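Side-chain contact in malate dehydrogenase (Entamoeba histolytica, PDB 3I0P), which probably catalyses the NAD-dependent interconversion of malate and oxaloacetate: residues 190-195 with 205-210. Residues are numbered along the deposited sequence; the frame is centred on the assembly and turned at random.
Sequences GRFEKY and SWASMK. With NAD (nicotinamide-adenine-dinucleotide), chain B.
The six-membered ring of W206 is met by three side chains of the helical segment 190-195, those of R191, F192 and Y195. W206 can be followed outward from CB, which lies 3.9 Å from F192 CZ. Its CG is anti to the carbonyl carbon (chi1 -56°), and the indole extends toward the helix. CE3, at the edge of the six-membered ring, meets F192 CE1 at 3.8 Å, close to the indole plane. Farther out, CZ3 and CH2 touch R191 CD, and CZ2 lies 3.5 Å from R191 NH1, which sits over one indole face near the rim. The guanidinium stands upright on that face, its plane perpendicular to the ring, in a cation-pi contact with CZ 18° off the ring normal. The outer edge, CZ3 and CH2, is directed at the face of Y195 in an offset edge-to-face pair, with centroids 5.6 Å apart. On the five-membered ring, NE1 donates to the carbonyl O of V241 of the second subunit.

R191 divides its guanidinium between protein and cofactor: while NH1 rests on the indole, NH2 donates to O2N of an NAD phosphate at 2.9 Å, nearly straight at 163°. The tryptophan thus packs as a second-shell residue behind a phosphate-binding arginine, whose charge is probably stabilised by both partners.

Beside the indole, F192 CZ also packs on A207 CB at 3.7 Å, and both side chains reach L221 of helix 218-224. The contact therefore joins helix 189-197 to the start of strand 207-209, which pairs antiparallel with strand 230-232.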
ATOM      1  N   GLY A 190       4.001 -18.768   7.305  1.00 34.32           N
ATOM      2  CA  GLY A 190       3.598 -19.984   6.602  1.00 35.08           C
ATOM      3  C   GLY A 190       4.581 -20.488   5.563  1.00 35.86           C
ATOM      4  O   GLY A 190       4.690 -21.695   5.342  1.00 35.80           O
ATOM      5  N   ARG A 191       5.297 -19.567   4.921  1.00 36.74           N
ATOM      6  CA  ARG A 191       6.349 -19.933   3.973  1.00 37.69           C
ATOM      7  C   ARG A 191       7.499 -20.646   4.703  1.00 38.64           C
ATOM      8  O   ARG A 191       8.155 -21.528   4.144  1.00 38.74           O
ATOM      9  CB  ARG A 191       6.857 -18.699   3.222  1.00 37.35           C
ATOM     10  CG  ARG A 191       7.537 -19.001   1.896  1.00 37.17           C
ATOM     11  CD  ARG A 191       8.184 -17.761   1.299  1.00 37.68           C
ATOM     12  NE  ARG A 191       7.223 -16.689   1.044  1.00 38.74           N
ATOM     13  CZ  ARG A 191       7.530 -15.495   0.535  1.00 39.27           C
ATOM     14  NH1 ARG A 191       8.787 -15.194   0.217  1.00 39.77           N
ATOM     15  NH2 ARG A 191       6.573 -14.595   0.341  1.00 38.37           N
ATOM     16  N   PHE A 192       7.725 -20.261   5.958  1.00 39.82           N
ATOM     17  CA  PHE A 192       8.719 -20.911   6.806  1.00 41.01           C
ATOM     18  C   PHE A 192       8.305 -22.346   7.188  1.00 42.06           C
ATOM     19  O   PHE A 192       9.115 -23.267   7.092  1.00 42.10           O
ATOM     20  CB  PHE A 192       9.034 -20.046   8.038  1.00 40.81           C
ATOM     21  CG  PHE A 192      10.068 -18.972   7.782  1.00 40.08           C
ATOM     22  CD1 PHE A 192       9.770 -17.863   6.999  1.00 39.79           C
ATOM     23  CD2 PHE A 192      11.340 -19.074   8.330  1.00 39.41           C
ATOM     24  CE1 PHE A 192      10.731 -16.880   6.757  1.00 39.53           C
ATOM     25  CE2 PHE A 192      12.305 -18.097   8.097  1.00 38.98           C
ATOM     26  CZ  PHE A 192      11.998 -16.998   7.310  1.00 38.92           C
ATOM     27  N   GLU A 193       7.045 -22.527   7.587  1.00 43.45           N
ATOM     28  CA  GLU A 193       6.471 -23.857   7.860  1.00 44.99           C
ATOM     29  C   GLU A 193       6.605 -24.755   6.633  1.00 45.77           C
ATOM     30  O   GLU A 193       6.836 -25.957   6.749  1.00 45.89           O
ATOM     31  CB  GLU A 193       4.981 -23.751   8.223  1.00 45.20           C
ATOM     32  CG  GLU A 193       4.624 -22.773   9.350  1.00 46.81           C
ATOM     33  CD  GLU A 193       4.407 -23.446  10.700  1.00 49.59           C
ATOM     34  OE1 GLU A 193       4.604 -22.776  11.740  1.00 49.85           O
ATOM     35  OE2 GLU A 193       4.026 -24.643  10.727  1.00 51.19           O
ATOM     36  N   LYS A 194       6.450 -24.140   5.463  1.00 46.93           N
ATOM     37  CA  LYS A 194       6.539 -24.801   4.171  1.00 48.00           C
ATOM     38  C   LYS A 194       7.971 -25.247   3.918  1.00 48.72           C
ATOM     39  O   LYS A 194       8.217 -26.400   3.568  1.00 48.97           O
ATOM     40  CB  LYS A 194       6.081 -23.831   3.070  1.00 48.12           C
ATOM     41  CG  LYS A 194       5.171 -24.426   1.990  1.00 48.76           C
ATOM     42  CD  LYS A 194       5.944 -24.928   0.774  1.00 50.13           C
ATOM     43  CE  LYS A 194       6.414 -23.796  -0.141  1.00 51.15           C
ATOM     44  NZ  LYS A 194       5.312 -23.184  -0.934  1.00 51.78           N
ATOM     45  N   TYR A 195       8.919 -24.333   4.111  1.00 49.66           N
ATOM     46  CA  TYR A 195      10.334 -24.623   3.865  1.00 50.45           C
ATOM     47  C   TYR A 195      10.944 -25.679   4.815  1.00 50.95           C
ATOM     48  O   TYR A 195      11.841 -26.427   4.411  1.00 51.02           O
ATOM     49  CB  TYR A 195      11.149 -23.327   3.848  1.00 50.41           C
ATOM     50  CG  TYR A 195      11.152 -22.617   2.508  1.00 50.33           C
ATOM     51  CD1 TYR A 195       9.976 -22.453   1.778  1.00 50.15           C
ATOM     52  CD2 TYR A 195      12.334 -22.097   1.975  1.00 50.46           C
ATOM     53  CE1 TYR A 195       9.975 -21.804   0.552  1.00 50.15           C
ATOM     54  CE2 TYR A 195      12.343 -21.440   0.749  1.00 50.37           C
ATOM     55  CZ  TYR A 195      11.157 -21.299   0.045  1.00 50.27           C
ATOM     56  OH  TYR A 195      11.145 -20.655  -1.166  1.00 50.52           O
ATOM     57  N   SER A 205      17.316 -12.504   3.545  1.00 45.18           N
ATOM     58  CA  SER A 205      16.626 -11.262   3.789  1.00 44.20           C
ATOM     59  C   SER A 205      15.345 -11.420   4.578  1.00 43.41           C
ATOM     60  O   SER A 205      14.890 -10.481   5.151  1.00 43.24           O
ATOM     61  CB  SER A 205      16.342 -10.519   2.483  1.00 44.34           C
ATOM     62  OG  SER A 205      15.663 -11.325   1.561  1.00 44.04           O
ATOM     63  N   TRP A 206      14.776 -12.607   4.612  1.00 42.18           N
ATOM     64  CA  TRP A 206      13.488 -12.793   5.238  1.00 41.35           C
ATOM     65  C   TRP A 206      13.435 -12.606   6.749  1.00 41.31           C
ATOM     66  O   TRP A 206      12.520 -12.044   7.278  1.00 41.26           O
ATOM     67  CB  TRP A 206      12.908 -14.135   4.854  1.00 40.88           C
ATOM     68  CG  TRP A 206      12.792 -14.314   3.425  1.00 39.66           C
ATOM     69  CD1 TRP A 206      13.008 -13.403   2.493  1.00 38.59           C
ATOM     70  CD2 TRP A 206      12.425 -15.492   2.750  1.00 38.76           C
ATOM     71  NE1 TRP A 206      12.811 -13.917   1.268  1.00 37.91           N
ATOM     72  CE2 TRP A 206      12.443 -15.213   1.402  1.00 37.90           C
ATOM     73  CE3 TRP A 206      12.075 -16.767   3.159  1.00 38.42           C
ATOM     74  CZ2 TRP A 206      12.138 -16.145   0.468  1.00 37.90           C
ATOM     75  CZ3 TRP A 206      11.756 -17.669   2.237  1.00 37.39           C
ATOM     76  CH2 TRP A 206      11.798 -17.371   0.913  1.00 37.98           C
ATOM     77  N   ALA A 207      14.428 -13.085   7.449  1.00 41.24           N
ATOM     78  CA  ALA A 207      14.371 -13.105   8.909  1.00 41.01           C
ATOM     79  C   ALA A 207      15.746 -12.997   9.565  1.00 40.97           C
ATOM     80  O   ALA A 207      16.778 -13.110   8.906  1.00 40.85           O
ATOM     81  CB  ALA A 207      13.651 -14.351   9.384  1.00 41.03           C
ATOM     82  N   SER A 208      15.741 -12.766  10.875  1.00 41.01           N
ATOM     83  CA  SER A 208      16.962 -12.621  11.652  1.00 40.93           C
ATOM     84  C   SER A 208      16.767 -13.120  13.078  1.00 41.43           C
ATOM     85  O   SER A 208      15.654 -13.080  13.615  1.00 41.41           O
ATOM     86  CB  SER A 208      17.430 -11.163  11.659  1.00 40.67           C
ATOM     87  OG  SER A 208      17.974 -10.794  10.403  1.00 39.65           O
ATOM     88  N   MET A 209      17.848 -13.617  13.678  1.00 41.95           N
ATOM     89  CA  MET A 209      17.849 -13.960  15.096  1.00 42.59           C
ATOM     90  C   MET A 209      17.992 -12.655  15.860  1.00 42.84           C
ATOM     91  O   MET A 209      18.430 -11.660  15.292  1.00 42.90           O
ATOM     92  CB  MET A 209      19.009 -14.910  15.435  1.00 42.65           C
ATOM     93  CG  MET A 209      18.832 -16.381  14.986  1.00 43.14           C
ATOM     94  SD  MET A 209      17.537 -17.346  15.828  1.00 44.25           S
ATOM     95  CE  MET A 209      17.946 -17.121  17.563  1.00 42.65           C
ATOM     96  N   LYS A 210      17.603 -12.650  17.132  1.00 43.40           N
ATOM     97  CA  LYS A 210      17.854 -11.508  18.007  1.00 44.05           C
ATOM     98  C   LYS A 210      19.306 -11.072  17.816  1.00 44.56           C
ATOM     99  O   LYS A 210      20.214 -11.912  17.792  1.00 44.61           O
ATOM    100  CB  LYS A 210      17.590 -11.891  19.465  1.00 44.05           C
ATOM    101  CG  LYS A 210      17.813 -10.784  20.485  1.00 44.09           C
ATOM    102  CD  LYS A 210      16.531 -10.089  20.836  1.00 44.71           C
ATOM    103  CE  LYS A 210      16.708  -9.226  22.064  1.00 45.97           C
ATOM    104  NZ  LYS A 210      15.407  -8.627  22.468  1.00 46.99           N
TER
HETATM  105  PA  NAD B 401       3.784 -13.552  -2.317  1.00 21.42           P
HETATM  106  O1A NAD B 401       3.528 -14.982  -2.727  1.00 22.92           O
HETATM  107  O2A NAD B 401       5.191 -13.129  -2.046  1.00 22.83           O
HETATM  108  O5B NAD B 401       3.160 -12.634  -3.480  1.00 23.53           O
HETATM  109  C5B NAD B 401       1.815 -12.867  -3.936  1.00 23.70           C
HETATM  110  C4B NAD B 401       1.271 -11.704  -4.778  1.00 24.76           C
HETATM  111  O4B NAD B 401       2.275 -11.152  -5.640  1.00 26.17           O
HETATM  112  C3B NAD B 401       0.152 -12.134  -5.704  1.00 24.91           C
HETATM  113  O3B NAD B 401      -0.738 -11.021  -5.886  1.00 24.87           O
HETATM  114  C2B NAD B 401       0.861 -12.454  -7.002  1.00 25.60           C
HETATM  115  O2B NAD B 401      -0.008 -12.308  -8.126  1.00 26.47           O
HETATM  116  C1B NAD B 401       1.951 -11.402  -7.017  1.00 26.99           C
HETATM  117  N9A NAD B 401       3.183 -11.783  -7.768  1.00 28.08           N
HETATM  118  C8A NAD B 401       4.020 -12.793  -7.492  1.00 27.82           C
HETATM  119  N7A NAD B 401       5.026 -12.770  -8.393  1.00 28.28           N
HETATM  120  C5A NAD B 401       4.817 -11.729  -9.231  1.00 28.79           C
HETATM  121  C6A NAD B 401       5.497 -11.205 -10.336  1.00 29.03           C
HETATM  122  N6A NAD B 401       6.641 -11.771 -10.789  1.00 29.09           N
HETATM  123  N1A NAD B 401       4.999 -10.119 -10.977  1.00 28.84           N
HETATM  124  C2A NAD B 401       3.866  -9.538 -10.560  1.00 28.63           C
HETATM  125  N3A NAD B 401       3.199 -10.016  -9.501  1.00 29.25           N
HETATM  126  C4A NAD B 401       3.652 -11.109  -8.824  1.00 28.66           C
HETATM  127  O3  NAD B 401       2.836 -13.130  -1.064  1.00 23.10           O
HETATM  128  PN  NAD B 401       2.911 -13.632   0.483  1.00 21.48           P
HETATM  129  O1N NAD B 401       3.271 -12.430   1.323  1.00 22.40           O
HETATM  130  O2N NAD B 401       3.710 -14.907   0.587  1.00 22.63           O
HETATM  131  O5D NAD B 401       1.393 -14.015   0.824  1.00 21.69           O
HETATM  132  C5D NAD B 401       0.842 -15.273   0.422  1.00 21.66           C
HETATM  133  C4D NAD B 401      -0.558 -15.451   1.006  1.00 20.44           C
HETATM  134  O4D NAD B 401      -0.503 -15.492   2.435  1.00 21.02           O
HETATM  135  C3D NAD B 401      -1.485 -14.299   0.644  1.00 19.71           C
HETATM  136  O3D NAD B 401      -2.650 -14.852   0.016  1.00 18.42           O
HETATM  137  C2D NAD B 401      -1.797 -13.596   1.966  1.00 18.98           C
HETATM  138  O2D NAD B 401      -3.135 -13.082   2.098  1.00 18.97           O
HETATM  139  C1D NAD B 401      -1.581 -14.712   2.963  1.00 19.70           C
HETATM  140  N1N NAD B 401      -1.308 -14.202   4.305  1.00 20.08           N
HETATM  141  C2N NAD B 401      -2.309 -14.231   5.214  1.00 19.86           C
HETATM  142  C3N NAD B 401      -2.094 -13.755   6.511  1.00 20.20           C
HETATM  143  C7N NAD B 401      -3.194 -13.776   7.535  1.00 20.23           C
HETATM  144  O7N NAD B 401      -2.962 -13.354   8.661  1.00 20.91           O
HETATM  145  N7N NAD B 401      -4.391 -14.251   7.199  1.00 18.39           N
HETATM  146  C4N NAD B 401      -0.835 -13.254   6.852  1.00 20.56           C
HETATM  147  C5N NAD B 401       0.179 -13.228   5.889  1.00 20.81           C
HETATM  148  C6N NAD B 401      -0.086 -13.717   4.611  1.00 19.98           C